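Local coordinates for protein oxidoreductase (Methanosarcina mazei, PDB 3KA7) that binds flavin-adenine dinucleotide and, as a member of the flavin-containing amine oxidoreductase family, probably catalyses a redox reaction, at residues L57-P61 with G62-A66; M119-A122 with L123-S127; S134-S137 with L138-I142; H331-V334 with A335-N338. All coordinates share one frame; numbering follows the deposited sequence.

Contact 1: residues L57-P61 with G62-A66; sequences LPNGP and GGPLA
Leu57 and Leu65 meet at about a right angle, methyl against methyl: CD2 of Leu57 lies 3.3 Å from CD2 of Leu65, tighter than usual van der Waals contact. In Leu65 the CG stands opposite the backbone N (chi1 -177°), which sends its branches off the first turn of helix 64-71 and back over the loop. Asn59 packs with its CB 3.6 Å from CA of Gly63, the N-cap residue, whose lack of a side chain lets it come this close. The Asn59 and Pro64 side chains cross at a slant, OD1 coming to Pro64 CD, while ND2 is bonded to Gly186 O. A type I turn, Leu57 to Gly60, is closed by Gly60 N on Leu57 O; Gly60 then takes a positive phi that glycine accepts easily, and Gly62 N donates to Asn59 O (3.1 Å, 148° at the hydrogen). The small Ala66 CB fits 3.2 Å from Pro61 O. A water lies 2.7 Å from Gly60 O, to which it can donate, and accepts from Ala66 N (3.1 Å) and, weakly, Gly63 N. Glu410 receives Asn59 N and Leu65 N on its two carboxylate oxygens, and its negative charge would probably be stabilised by the helix dipole, beside the FAD pocket that Pro58 lines.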
ATOM      1  N   LEU A  57       3.746   5.638   5.795  1.00 11.75           N
ATOM      2  CA  LEU A  57       2.609   6.236   5.088  1.00 12.18           C
ATOM      3  C   LEU A  57       3.122   6.997   3.863  1.00 12.01           C
ATOM      4  O   LEU A  57       4.056   7.800   3.973  1.00 12.20           O
ATOM      5  CB  LEU A  57       1.851   7.216   5.991  1.00 12.65           C
ATOM      6  CG  LEU A  57       1.240   6.672   7.290  1.00 13.81           C
ATOM      7  CD1 LEU A  57       0.415   7.751   8.002  1.00 16.67           C
ATOM      8  CD2 LEU A  57       0.398   5.451   7.030  1.00 17.68           C
ATOM      9  N   PRO A  58       2.520   6.746   2.692  1.00 12.02           N
ATOM     10  CA  PRO A  58       2.983   7.375   1.455  1.00 12.12           C
ATOM     11  C   PRO A  58       2.994   8.910   1.513  1.00 12.35           C
ATOM     12  O   PRO A  58       3.896   9.552   0.942  1.00 12.72           O
ATOM     13  CB  PRO A  58       1.974   6.873   0.419  1.00 12.27           C
ATOM     14  CG  PRO A  58       1.583   5.530   0.937  1.00 12.94           C
ATOM     15  CD  PRO A  58       1.480   5.731   2.436  1.00 11.96           C
ATOM     16  N   ASN A  59       2.008   9.499   2.184  1.00 12.15           N
ATOM     17  CA  ASN A  59       1.961  10.957   2.310  1.00 12.59           C
ATOM     18  C   ASN A  59       2.194  11.442   3.741  1.00 12.42           C
ATOM     19  O   ASN A  59       1.856  12.584   4.085  1.00 11.96           O
ATOM     20  CB  ASN A  59       0.643  11.517   1.766  1.00 12.96           C
ATOM     21  CG  ASN A  59       0.469  11.298   0.273  1.00 14.88           C
ATOM     22  OD1 ASN A  59      -0.443  10.595  -0.150  1.00 18.18           O
ATOM     23  ND2 ASN A  59       1.315  11.937  -0.537  1.00 15.00           N
ATOM     24  N   GLY A  60       2.750  10.567   4.573  1.00 12.28           N
ATOM     25  CA  GLY A  60       3.210  10.947   5.913  1.00 12.79           C
ATOM     26  C   GLY A  60       2.130  11.611   6.742  1.00 13.34           C
ATOM     27  O   GLY A  60       0.985  11.156   6.754  1.00 13.13           O
ATOM     28  N   PRO A  61       2.489  12.701   7.445  1.00 13.88           N
ATOM     29  CA  PRO A  61       1.537  13.378   8.315  1.00 14.45           C
ATOM     30  C   PRO A  61       0.547  14.262   7.574  1.00 14.80           C
ATOM     31  O   PRO A  61      -0.344  14.820   8.205  1.00 15.04           O
ATOM     32  CB  PRO A  61       2.437  14.250   9.200  1.00 14.51           C
ATOM     33  CG  PRO A  61       3.598  14.555   8.349  1.00 14.89           C
ATOM     34  CD  PRO A  61       3.845  13.274   7.564  1.00 13.80           C
ATOM     35  N   GLY A  62       0.693  14.398   6.257  1.00 15.04           N
ATOM     36  CA  GLY A  62      -0.146  15.339   5.510  1.00 15.04           C
ATOM     37  C   GLY A  62      -1.249  14.758   4.637  1.00 15.19           C
ATOM     38  O   GLY A  62      -2.032  15.507   4.043  1.00 15.17           O
ATOM     39  N   GLY A  63      -1.327  13.435   4.542  1.00 14.47           N
ATOM     40  CA  GLY A  63      -2.190  12.822   3.524  1.00 14.45           C
ATOM     41  C   GLY A  63      -3.548  12.389   4.033  1.00 14.28           C
ATOM     42  O   GLY A  63      -3.883  12.636   5.184  1.00 14.04           O
ATOM     43  N   PRO A  64      -4.338  11.728   3.169  1.00 14.43           N
ATOM     44  CA  PRO A  64      -5.698  11.315   3.516  1.00 13.85           C
ATOM     45  C   PRO A  64      -5.776  10.444   4.767  1.00 13.52           C
ATOM     46  O   PRO A  64      -6.734  10.573   5.526  1.00 13.50           O
ATOM     47  CB  PRO A  64      -6.143  10.512   2.297  1.00 13.94           C
ATOM     48  CG  PRO A  64      -5.366  11.112   1.159  1.00 14.77           C
ATOM     49  CD  PRO A  64      -4.014  11.436   1.761  1.00 14.67           C
ATOM     50  N   LEU A  65      -4.800   9.565   4.985  1.00 12.56           N
ATOM     51  CA  LEU A  65      -4.838   8.714   6.181  1.00 13.16           C
ATOM     52  C   LEU A  65      -4.620   9.546   7.444  1.00 13.12           C
ATOM     53  O   LEU A  65      -5.389   9.447   8.410  1.00 12.04           O
ATOM     54  CB  LEU A  65      -3.826   7.574   6.101  1.00 13.37           C
ATOM     55  CG  LEU A  65      -3.880   6.622   7.304  1.00 14.51           C
ATOM     56  CD1 LEU A  65      -5.268   6.008   7.417  1.00 16.03           C
ATOM     57  CD2 LEU A  65      -2.859   5.535   7.176  1.00 17.04           C
ATOM     58  N   ALA A  66      -3.584  10.383   7.427  1.00 13.45           N
ATOM     59  CA  ALA A  66      -3.294  11.236   8.571  1.00 14.16           C
ATOM     60  C   ALA A  66      -4.485  12.129   8.852  1.00 14.77           C
ATOM     61  O   ALA A  66      -4.843  12.363  10.015  1.00 14.74           O
ATOM     62  CB  ALA A  66      -2.035  12.076   8.327  1.00 14.63           C
TER
HETATM   63  O   HOH W   1      -1.258  10.338   5.414  1.00 16.03           O

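Contact 2: residues M119-A122 with L123-S127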
HETATM    1  N   MSE A 119      15.963  20.426 -19.141  1.00 13.99           N
HETATM    2  CA  MSE A 119      15.105  21.575 -19.366  1.00 14.17           C
HETATM    3  C   MSE A 119      13.727  21.125 -19.852  1.00 13.78           C
HETATM    4  O   MSE A 119      12.722  21.734 -19.509  1.00 13.79           O
HETATM    5  CB  MSE A 119      15.739  22.567 -20.360  1.00 14.43           C
HETATM    6  CG  MSE A 119      16.973  23.310 -19.829  1.00 16.87           C
HETATM    7 SE   MSE A 119      16.756  24.125 -18.075  1.00 23.27          SE
HETATM    8  CE  MSE A 119      17.457  22.686 -16.991  1.00 22.85           C
ATOM      9  N   LYS A 120      13.672  20.065 -20.652  1.00 13.55           N
ATOM     10  CA  LYS A 120      12.370  19.565 -21.082  1.00 13.33           C
ATOM     11  C   LYS A 120      11.580  19.118 -19.849  1.00 13.20           C
ATOM     12  O   LYS A 120      10.408  19.470 -19.691  1.00 12.94           O
ATOM     13  CB  LYS A 120      12.503  18.436 -22.113  1.00 13.65           C
ATOM     14  CG  LYS A 120      11.176  18.076 -22.813  1.00 15.40           C
ATOM     15  CD  LYS A 120      11.389  17.177 -24.014  1.00 16.60           C
ATOM     16  CE  LYS A 120      10.058  16.805 -24.647  1.00 18.68           C
ATOM     17  NZ  LYS A 120      10.260  15.981 -25.876  1.00 16.67           N
ATOM     18  N   ILE A 121      12.229  18.376 -18.963  1.00 12.75           N
ATOM     19  CA  ILE A 121      11.542  17.912 -17.755  1.00 13.33           C
ATOM     20  C   ILE A 121      11.088  19.094 -16.895  1.00 12.57           C
ATOM     21  O   ILE A 121       9.978  19.091 -16.363  1.00 12.49           O
ATOM     22  CB  ILE A 121      12.423  16.934 -16.935  1.00 13.71           C
ATOM     23  CG1 ILE A 121      12.611  15.596 -17.677  1.00 14.75           C
ATOM     24  CG2 ILE A 121      11.853  16.733 -15.538  1.00 14.61           C
ATOM     25  CD1 ILE A 121      11.329  14.833 -18.057  1.00 16.66           C
ATOM     26  N   ALA A 122      11.942  20.107 -16.750  1.00 12.11           N
ATOM     27  CA  ALA A 122      11.568  21.326 -16.013  1.00 11.49           C
ATOM     28  C   ALA A 122      10.264  21.916 -16.535  1.00 11.24           C
ATOM     29  O   ALA A 122       9.404  22.305 -15.743  1.00 11.16           O
ATOM     30  CB  ALA A 122      12.669  22.385 -16.084  1.00 12.11           C
ATOM     31  N   LEU A 123      10.120  22.012 -17.856  1.00 11.27           N
ATOM     32  CA  LEU A 123       8.884  22.580 -18.411  1.00 11.54           C
ATOM     33  C   LEU A 123       7.689  21.651 -18.266  1.00 11.08           C
ATOM     34  O   LEU A 123       6.580  22.099 -17.978  1.00 11.51           O
ATOM     35  CB  LEU A 123       9.057  23.037 -19.854  1.00 12.17           C
ATOM     36  CG  LEU A 123       9.457  24.515 -19.793  1.00 14.86           C
ATOM     37  CD1 LEU A 123      10.165  24.945 -21.011  1.00 21.04           C
ATOM     38  CD2 LEU A 123       8.281  25.429 -19.518  1.00 16.34           C
ATOM     39  N   LEU A 124       7.916  20.362 -18.447  1.00 11.11           N
ATOM     40  CA  LEU A 124       6.841  19.383 -18.223  1.00 11.51           C
ATOM     41  C   LEU A 124       6.357  19.426 -16.768  1.00 11.60           C
ATOM     42  O   LEU A 124       5.193  19.221 -16.493  1.00 10.99           O
ATOM     43  CB  LEU A 124       7.291  17.977 -18.607  1.00 11.24           C
ATOM     44  CG  LEU A 124       7.451  17.721 -20.116  1.00 12.42           C
ATOM     45  CD1 LEU A 124       8.171  16.388 -20.358  1.00 13.34           C
ATOM     46  CD2 LEU A 124       6.106  17.790 -20.870  1.00 12.94           C
ATOM     47  N   ILE A 125       7.264  19.683 -15.832  1.00 11.04           N
ATOM     48  CA  ILE A 125       6.874  19.804 -14.431  1.00 11.86           C
ATOM     49  C   ILE A 125       5.819  20.898 -14.223  1.00 11.69           C
ATOM     50  O   ILE A 125       4.957  20.801 -13.336  1.00 11.38           O
ATOM     51  CB  ILE A 125       8.127  20.035 -13.553  1.00 11.98           C
ATOM     52  CG1 ILE A 125       8.859  18.703 -13.385  1.00 13.42           C
ATOM     53  CG2 ILE A 125       7.769  20.639 -12.217  1.00 13.08           C
ATOM     54  CD1 ILE A 125       8.142  17.677 -12.522  1.00 19.36           C
ATOM     55  N   VAL A 126       5.870  21.918 -15.074  1.00 11.86           N
ATOM     56  CA  VAL A 126       4.885  22.993 -15.063  1.00 11.99           C
ATOM     57  C   VAL A 126       3.645  22.601 -15.878  1.00 11.83           C
ATOM     58  O   VAL A 126       2.510  22.663 -15.388  1.00 11.77           O
ATOM     59  CB  VAL A 126       5.508  24.295 -15.620  1.00 12.26           C
ATOM     60  CG1 VAL A 126       4.491  25.443 -15.654  1.00 13.00           C
ATOM     61  CG2 VAL A 126       6.715  24.687 -14.769  1.00 13.61           C
ATOM     62  N   SER A 127       3.861  22.190 -17.118  1.00 11.67           N
ATOM     63  CA  SER A 127       2.727  21.974 -18.036  1.00 12.17           C
ATOM     64  C   SER A 127       1.800  20.814 -17.658  1.00 11.37           C
ATOM     65  O   SER A 127       0.584  20.873 -17.892  1.00 11.53           O
ATOM     66  CB  SER A 127       3.235  21.797 -19.465  1.00 12.08           C
ATOM     67  OG  SER A 127       3.928  20.569 -19.625  1.00 14.96           O
TER
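About two and a half turns of the alpha-helix 115-127 make up this contact, in which Ile121 and Leu124 look into the protein while Ala122, Leu123 and Val126 lie on its outer side. Three i to i+4 backbone bonds run through it. Leu123 N donates to Met119 O (3.1 Å), Leu124 N to Lys120 O (2.9 Å) and Ile125 N to Ile121 O (2.8 Å); the second is the straightest at 167°. Residue 119 is modelled as selenomethionine, and its side chain leads away from the following turn. Between side chains, Ile121 meets both residues one turn on: its CD1 is 4.2 Å from CD1 of Leu124, and its CG2 is 4.2 Å from CG1 of Ile125. That second pair arises because Ile121 CG2 lies opposite its own backbone N, leaning toward the next turn, while Ile125 CG1 (chi1 -77°) folds back over Ile121 O at 3.2 Å. Branched aliphatic residues suit such a seam, since they fill the space between turns without needing polar partners. At the last turn Leu123 O accepts from both Val126 N and Ser127 N. Ile121 is buried against Phe109, Pro110 and Leu113 of the preceding loop, and Leu124 rests on Trp141 and Gln145 of helix 138-145, whose Gln145 O also takes the Lys120 ammonium.

Contact 3: residues S134-S137 with L138-I142; sequences SGSS and LQAWI
A serine N-cap opens helix 138-145 here, at the end of the loop that leads from helix 115-127, on the surface and away from the flavin. Ser137 is the capping residue: its OG accepts from Ala140 N at 3.1 Å with an N-H...O angle of 161°. The hydroxyl reaches that amide because chi1 is 70°, placing OG between the backbone N and the carbonyl carbon, turned toward the first helical turn. Serine suits the position, being short enough to reach an N-H that no earlier turn can serve. The Ser137 carbonyl begins the regular pattern by taking Trp141 N at 3.0 Å. The same oxygen accepts a second bond from Ser136 OG at 3.2 Å, arriving 33° out of the carbonyl plane. Ser136 also lays its CB 3.9 Å from the Ala140 CB, whose small size admits it, and its OG comes alongside the Trp141 CB at 3.8 Å. The indole itself is carried away from 134-137, toward Pro133 and an edge-to-face meeting with Phe176 of helix 172-185, and Leu138 packs on Val175 and Cys159. Two serine hydroxyls therefore serve the helix start in opposite roles, one accepting from an amide and the other donating to a carbonyl; with two donors on it, the Ser137 oxygen is probably more polarised than a carbonyl with one.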
ATOM      1  N   SER A 134      -2.393  11.461 -20.759  1.00 12.55           N
ATOM      2  CA  SER A 134      -3.395  10.416 -20.573  1.00 13.61           C
ATOM      3  C   SER A 134      -3.386   9.452 -21.751  1.00 14.06           C
ATOM      4  O   SER A 134      -2.981   9.828 -22.851  1.00 14.17           O
ATOM      5  CB  SER A 134      -4.794  11.042 -20.453  1.00 13.93           C
ATOM      6  OG  SER A 134      -5.700  10.147 -19.829  1.00 17.12           O
ATOM      7  N   GLY A 135      -3.820   8.211 -21.513  1.00 14.19           N
ATOM      8  CA  GLY A 135      -4.131   7.278 -22.611  1.00 15.36           C
ATOM      9  C   GLY A 135      -3.041   6.298 -23.006  1.00 15.51           C
ATOM     10  O   GLY A 135      -3.135   5.639 -24.044  1.00 16.16           O
ATOM     11  N   SER A 136      -1.996   6.207 -22.189  1.00 14.90           N
ATOM     12  CA  SER A 136      -0.920   5.236 -22.398  1.00 14.37           C
ATOM     13  C   SER A 136      -0.323   4.876 -21.052  1.00 13.78           C
ATOM     14  O   SER A 136      -0.670   5.479 -20.045  1.00 13.05           O
ATOM     15  CB  SER A 136       0.179   5.812 -23.290  1.00 14.89           C
ATOM     16  OG  SER A 136       0.870   6.866 -22.639  1.00 17.32           O
ATOM     17  N   SER A 137       0.581   3.900 -21.034  1.00 12.45           N
ATOM     18  CA  SER A 137       1.283   3.596 -19.800  1.00 12.05           C
ATOM     19  C   SER A 137       2.287   4.707 -19.531  1.00 11.32           C
ATOM     20  O   SER A 137       2.652   5.473 -20.431  1.00 10.37           O
ATOM     21  CB  SER A 137       2.019   2.263 -19.897  1.00 12.20           C
ATOM     22  OG  SER A 137       3.114   2.348 -20.787  1.00 12.25           O
ATOM     23  N   LEU A 138       2.746   4.775 -18.288  1.00 10.69           N
ATOM     24  CA  LEU A 138       3.765   5.733 -17.908  1.00 10.60           C
ATOM     25  C   LEU A 138       4.997   5.529 -18.770  1.00 10.62           C
ATOM     26  O   LEU A 138       5.598   6.492 -19.242  1.00 10.77           O
ATOM     27  CB  LEU A 138       4.131   5.541 -16.434  1.00  9.30           C
ATOM     28  CG  LEU A 138       5.297   6.407 -15.944  1.00  9.59           C
ATOM     29  CD1 LEU A 138       4.980   7.907 -16.061  1.00  8.33           C
ATOM     30  CD2 LEU A 138       5.687   6.063 -14.535  1.00  6.54           C
ATOM     31  N   GLN A 139       5.397   4.274 -18.957  1.00 11.10           N
ATOM     32  CA  GLN A 139       6.617   3.993 -19.715  1.00 12.16           C
ATOM     33  C   GLN A 139       6.489   4.531 -21.132  1.00 11.87           C
ATOM     34  O   GLN A 139       7.416   5.156 -21.662  1.00 12.24           O
ATOM     35  CB  GLN A 139       6.880   2.493 -19.766  1.00 12.65           C
ATOM     36  CG  GLN A 139       8.096   2.131 -20.613  1.00 15.40           C
ATOM     37  CD  GLN A 139       8.462   0.661 -20.503  1.00 18.71           C
ATOM     38  OE1 GLN A 139       8.821   0.181 -19.433  1.00 19.45           O
ATOM     39  NE2 GLN A 139       8.374  -0.056 -21.616  1.00 21.75           N
ATOM     40  N   ALA A 140       5.333   4.285 -21.743  1.00 12.29           N
ATOM     41  CA  ALA A 140       5.103   4.723 -23.110  1.00 12.40           C
ATOM     42  C   ALA A 140       5.179   6.240 -23.182  1.00 12.00           C
ATOM     43  O   ALA A 140       5.783   6.782 -24.105  1.00 13.02           O
ATOM     44  CB  ALA A 140       3.763   4.235 -23.620  1.00 12.93           C
ATOM     45  N   TRP A 141       4.553   6.927 -22.226  1.00 11.70           N
ATOM     46  CA  TRP A 141       4.610   8.397 -22.204  1.00 11.37           C
ATOM     47  C   TRP A 141       6.043   8.932 -22.022  1.00 11.92           C
ATOM     48  O   TRP A 141       6.488   9.809 -22.765  1.00 11.88           O
ATOM     49  CB  TRP A 141       3.654   8.995 -21.152  1.00 10.86           C
ATOM     50  CG  TRP A 141       3.721  10.470 -21.137  1.00 10.90           C
ATOM     51  CD1 TRP A 141       3.061  11.338 -21.967  1.00 10.94           C
ATOM     52  CD2 TRP A 141       4.522  11.278 -20.269  1.00 10.56           C
ATOM     53  NE1 TRP A 141       3.405  12.636 -21.663  1.00 11.57           N
ATOM     54  CE2 TRP A 141       4.303  12.626 -20.630  1.00 10.94           C
ATOM     55  CE3 TRP A 141       5.394  10.994 -19.216  1.00 13.62           C
ATOM     56  CZ2 TRP A 141       4.929  13.684 -19.976  1.00 10.73           C
ATOM     57  CZ3 TRP A 141       6.023  12.057 -18.569  1.00 12.75           C
ATOM     58  CH2 TRP A 141       5.779  13.381 -18.951  1.00 12.35           C
ATOM     59  N   ILE A 142       6.778   8.396 -21.052  1.00 11.80           N
ATOM     60  CA  ILE A 142       8.136   8.849 -20.836  1.00 12.53           C
ATOM     61  C   ILE A 142       8.924   8.736 -22.138  1.00 13.54           C
ATOM     62  O   ILE A 142       9.593   9.686 -22.548  1.00 14.13           O
ATOM     63  CB  ILE A 142       8.853   8.019 -19.755  1.00 12.01           C
ATOM     64  CG1 ILE A 142       8.235   8.315 -18.383  1.00 10.68           C
ATOM     65  CG2 ILE A 142      10.348   8.352 -19.753  1.00 13.40           C
ATOM     66  CD1 ILE A 142       8.710   7.365 -17.275  1.00 11.18           C
TER

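Contact 4: residues H331-V334 with A335-N338; sequences HQYV and APEN
Tyr333 folds its ring back along the chain, so that the peptide nitrogen of Ala335 lies over one face, 3.6 Å above the plane and displaced toward the rim; tyrosine offers the peptide a flat surface. The torsion responsible is chi1 of 158°, which carries CG to the far side from the backbone N, beside the carbonyl carbon, and so over the residues that follow; chi2 of 76° then turns the ring flat to them. Its OH is 3.3 Å from both CA and CB of Ala335, and also lies close to the Glu169 carboxylate; the ring carbon CZ lies 3.8 Å from that CB. Alanine suits the place because its single methyl fits at the phenol end. Val334, beta-branched as suits a strand, also has CG1 opposite its backbone N (chi1 177°), and this methyl extends down the chain to lie 3.5 Å from Ala335 O and 4.2 Å from CB of Asn338. The turn that brings Asn338 round is closed by Asn338 N donating to Ala335 O at 2.8 Å, with Pro336 at a bend that its ring helps fix. Behind it, Val334 pairs with Ala280 and packs on Ile282 of strand 280-288. Apart from the chain itself, 331-334 meets 335-338 through van der Waals touches of ring and methyl groups, while the backbone bond to Ala335 O gives the turn its shape.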
ATOM      1  N   HIS A 331      11.925  -4.047  -0.877  1.00  8.51           N
ATOM      2  CA  HIS A 331      10.781  -4.517  -1.672  1.00  8.30           C
ATOM      3  C   HIS A 331      11.173  -4.830  -3.104  1.00  8.15           C
ATOM      4  O   HIS A 331      11.921  -4.074  -3.741  1.00  8.44           O
ATOM      5  CB  HIS A 331       9.661  -3.483  -1.734  1.00  8.81           C
ATOM      6  CG  HIS A 331       8.406  -4.021  -2.355  1.00 10.27           C
ATOM      7  ND1 HIS A 331       7.633  -4.986  -1.744  1.00 13.63           N
ATOM      8  CD2 HIS A 331       7.822  -3.770  -3.552  1.00 11.78           C
ATOM      9  CE1 HIS A 331       6.615  -5.296  -2.530  1.00 12.32           C
ATOM     10  NE2 HIS A 331       6.702  -4.566  -3.630  1.00 11.18           N
ATOM     11  N   GLN A 332      10.643  -5.930  -3.620  1.00  7.75           N
ATOM     12  CA  GLN A 332      10.751  -6.197  -5.039  1.00  8.28           C
ATOM     13  C   GLN A 332       9.391  -6.581  -5.624  1.00  7.85           C
ATOM     14  O   GLN A 332       8.683  -7.445  -5.091  1.00  7.46           O
ATOM     15  CB  GLN A 332      11.813  -7.265  -5.319  1.00  8.89           C
ATOM     16  CG  GLN A 332      11.502  -8.633  -4.722  1.00 10.00           C
ATOM     17  CD  GLN A 332      12.697  -9.587  -4.763  1.00 11.21           C
ATOM     18  OE1 GLN A 332      12.788 -10.455  -5.645  1.00 12.04           O
ATOM     19  NE2 GLN A 332      13.599  -9.441  -3.808  1.00 11.31           N
ATOM     20  N   TYR A 333       9.020  -5.891  -6.695  1.00  7.36           N
ATOM     21  CA  TYR A 333       7.877  -6.240  -7.517  1.00  7.68           C
ATOM     22  C   TYR A 333       8.011  -7.679  -8.013  1.00  7.56           C
ATOM     23  O   TYR A 333       9.097  -8.095  -8.386  1.00  7.75           O
ATOM     24  CB  TYR A 333       7.851  -5.285  -8.724  1.00  8.04           C
ATOM     25  CG  TYR A 333       7.084  -5.769  -9.939  1.00 10.72           C
ATOM     26  CD1 TYR A 333       5.700  -5.738  -9.963  1.00 12.86           C
ATOM     27  CD2 TYR A 333       7.749  -6.245 -11.069  1.00 14.54           C
ATOM     28  CE1 TYR A 333       4.992  -6.177 -11.073  1.00 14.87           C
ATOM     29  CE2 TYR A 333       7.044  -6.675 -12.193  1.00 16.73           C
ATOM     30  CZ  TYR A 333       5.666  -6.636 -12.180  1.00 16.64           C
ATOM     31  OH  TYR A 333       4.936  -7.052 -13.275  1.00 20.02           O
ATOM     32  N   VAL A 334       6.906  -8.426  -8.008  1.00  8.31           N
ATOM     33  CA  VAL A 334       6.842  -9.748  -8.652  1.00  9.44           C
ATOM     34  C   VAL A 334       5.732  -9.732  -9.698  1.00 10.03           C
ATOM     35  O   VAL A 334       4.577  -9.426  -9.385  1.00  9.52           O
ATOM     36  CB  VAL A 334       6.579 -10.892  -7.623  1.00  9.46           C
ATOM     37  CG1 VAL A 334       6.435 -12.248  -8.307  1.00 11.11           C
ATOM     38  CG2 VAL A 334       7.703 -10.955  -6.620  1.00  9.52           C
ATOM     39  N   ALA A 335       6.095 -10.049 -10.937  1.00 11.39           N
ATOM     40  CA  ALA A 335       5.116 -10.147 -12.031  1.00 13.09           C
ATOM     41  C   ALA A 335       4.205 -11.358 -11.804  1.00 14.28           C
ATOM     42  O   ALA A 335       4.647 -12.386 -11.293  1.00 13.58           O
ATOM     43  CB  ALA A 335       5.855 -10.271 -13.356  1.00 13.04           C
ATOM     44  N   PRO A 336       2.918 -11.242 -12.178  1.00 15.80           N
ATOM     45  CA  PRO A 336       2.004 -12.364 -12.014  1.00 16.76           C
ATOM     46  C   PRO A 336       2.581 -13.695 -12.534  1.00 17.36           C
ATOM     47  O   PRO A 336       2.425 -14.712 -11.862  1.00 17.82           O
ATOM     48  CB  PRO A 336       0.773 -11.928 -12.814  1.00 17.26           C
ATOM     49  CG  PRO A 336       0.771 -10.437 -12.669  1.00 17.60           C
ATOM     50  CD  PRO A 336       2.236 -10.036 -12.685  1.00 16.46           C
ATOM     51  N   GLU A 337       3.275 -13.677 -13.679  1.00 18.21           N
ATOM     52  CA  GLU A 337       3.843 -14.910 -14.281  1.00 19.12           C
ATOM     53  C   GLU A 337       4.943 -15.534 -13.449  1.00 18.51           C
ATOM     54  O   GLU A 337       5.301 -16.695 -13.644  1.00 18.22           O
ATOM     55  CB  GLU A 337       4.487 -14.639 -15.643  1.00 19.94           C
ATOM     56  CG  GLU A 337       3.796 -13.637 -16.493  1.00 23.68           C
ATOM     57  CD  GLU A 337       4.137 -12.238 -16.076  1.00 24.94           C
ATOM     58  OE1 GLU A 337       5.209 -11.730 -16.484  1.00 27.07           O
ATOM     59  OE2 GLU A 337       3.319 -11.656 -15.351  1.00 27.20           O
ATOM     60  N   ASN A 338       5.518 -14.741 -12.552  1.00 17.63           N
ATOM     61  CA  ASN A 338       6.642 -15.213 -11.768  1.00 16.85           C
ATOM     62  C   ASN A 338       6.257 -15.611 -10.341  1.00 16.20           C
ATOM     63  O   ASN A 338       7.088 -16.092  -9.582  1.00 16.22           O
ATOM     64  CB  ASN A 338       7.769 -14.178 -11.786  1.00 16.82           C
ATOM     65  CG  ASN A 338       8.446 -14.092 -13.140  1.00 18.33           C
ATOM     66  OD1 ASN A 338       8.587 -15.107 -13.838  1.00 20.71           O
ATOM     67  ND2 ASN A 338       8.864 -12.897 -13.526  1.00 16.95           N
TER

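In the fold
All four contacts are local, and they fall in series along the chain. Contact 1 lies closest to the cofactor: Pro58 touches the bound FAD, the side chain of Leu57 is about 5 Å from it, and that of Leu65 about 4 Å from the side chain of Val409 in its binding site. Contact 4 is on the opposite side of the chain's centre, with the Val334 side chain about 10 Å from the bound FAD; the centres of contacts 1 and 4 are 26 Å apart. Contacts 2 and 3 belong to consecutive helices and touch, Leu124 CD1 lying 4.1 Å from Trp141 CH2. Both are remote from the annotated FAD-binding residues, and contact 3 comes within about 10 Å of contact 4 at nearest atoms.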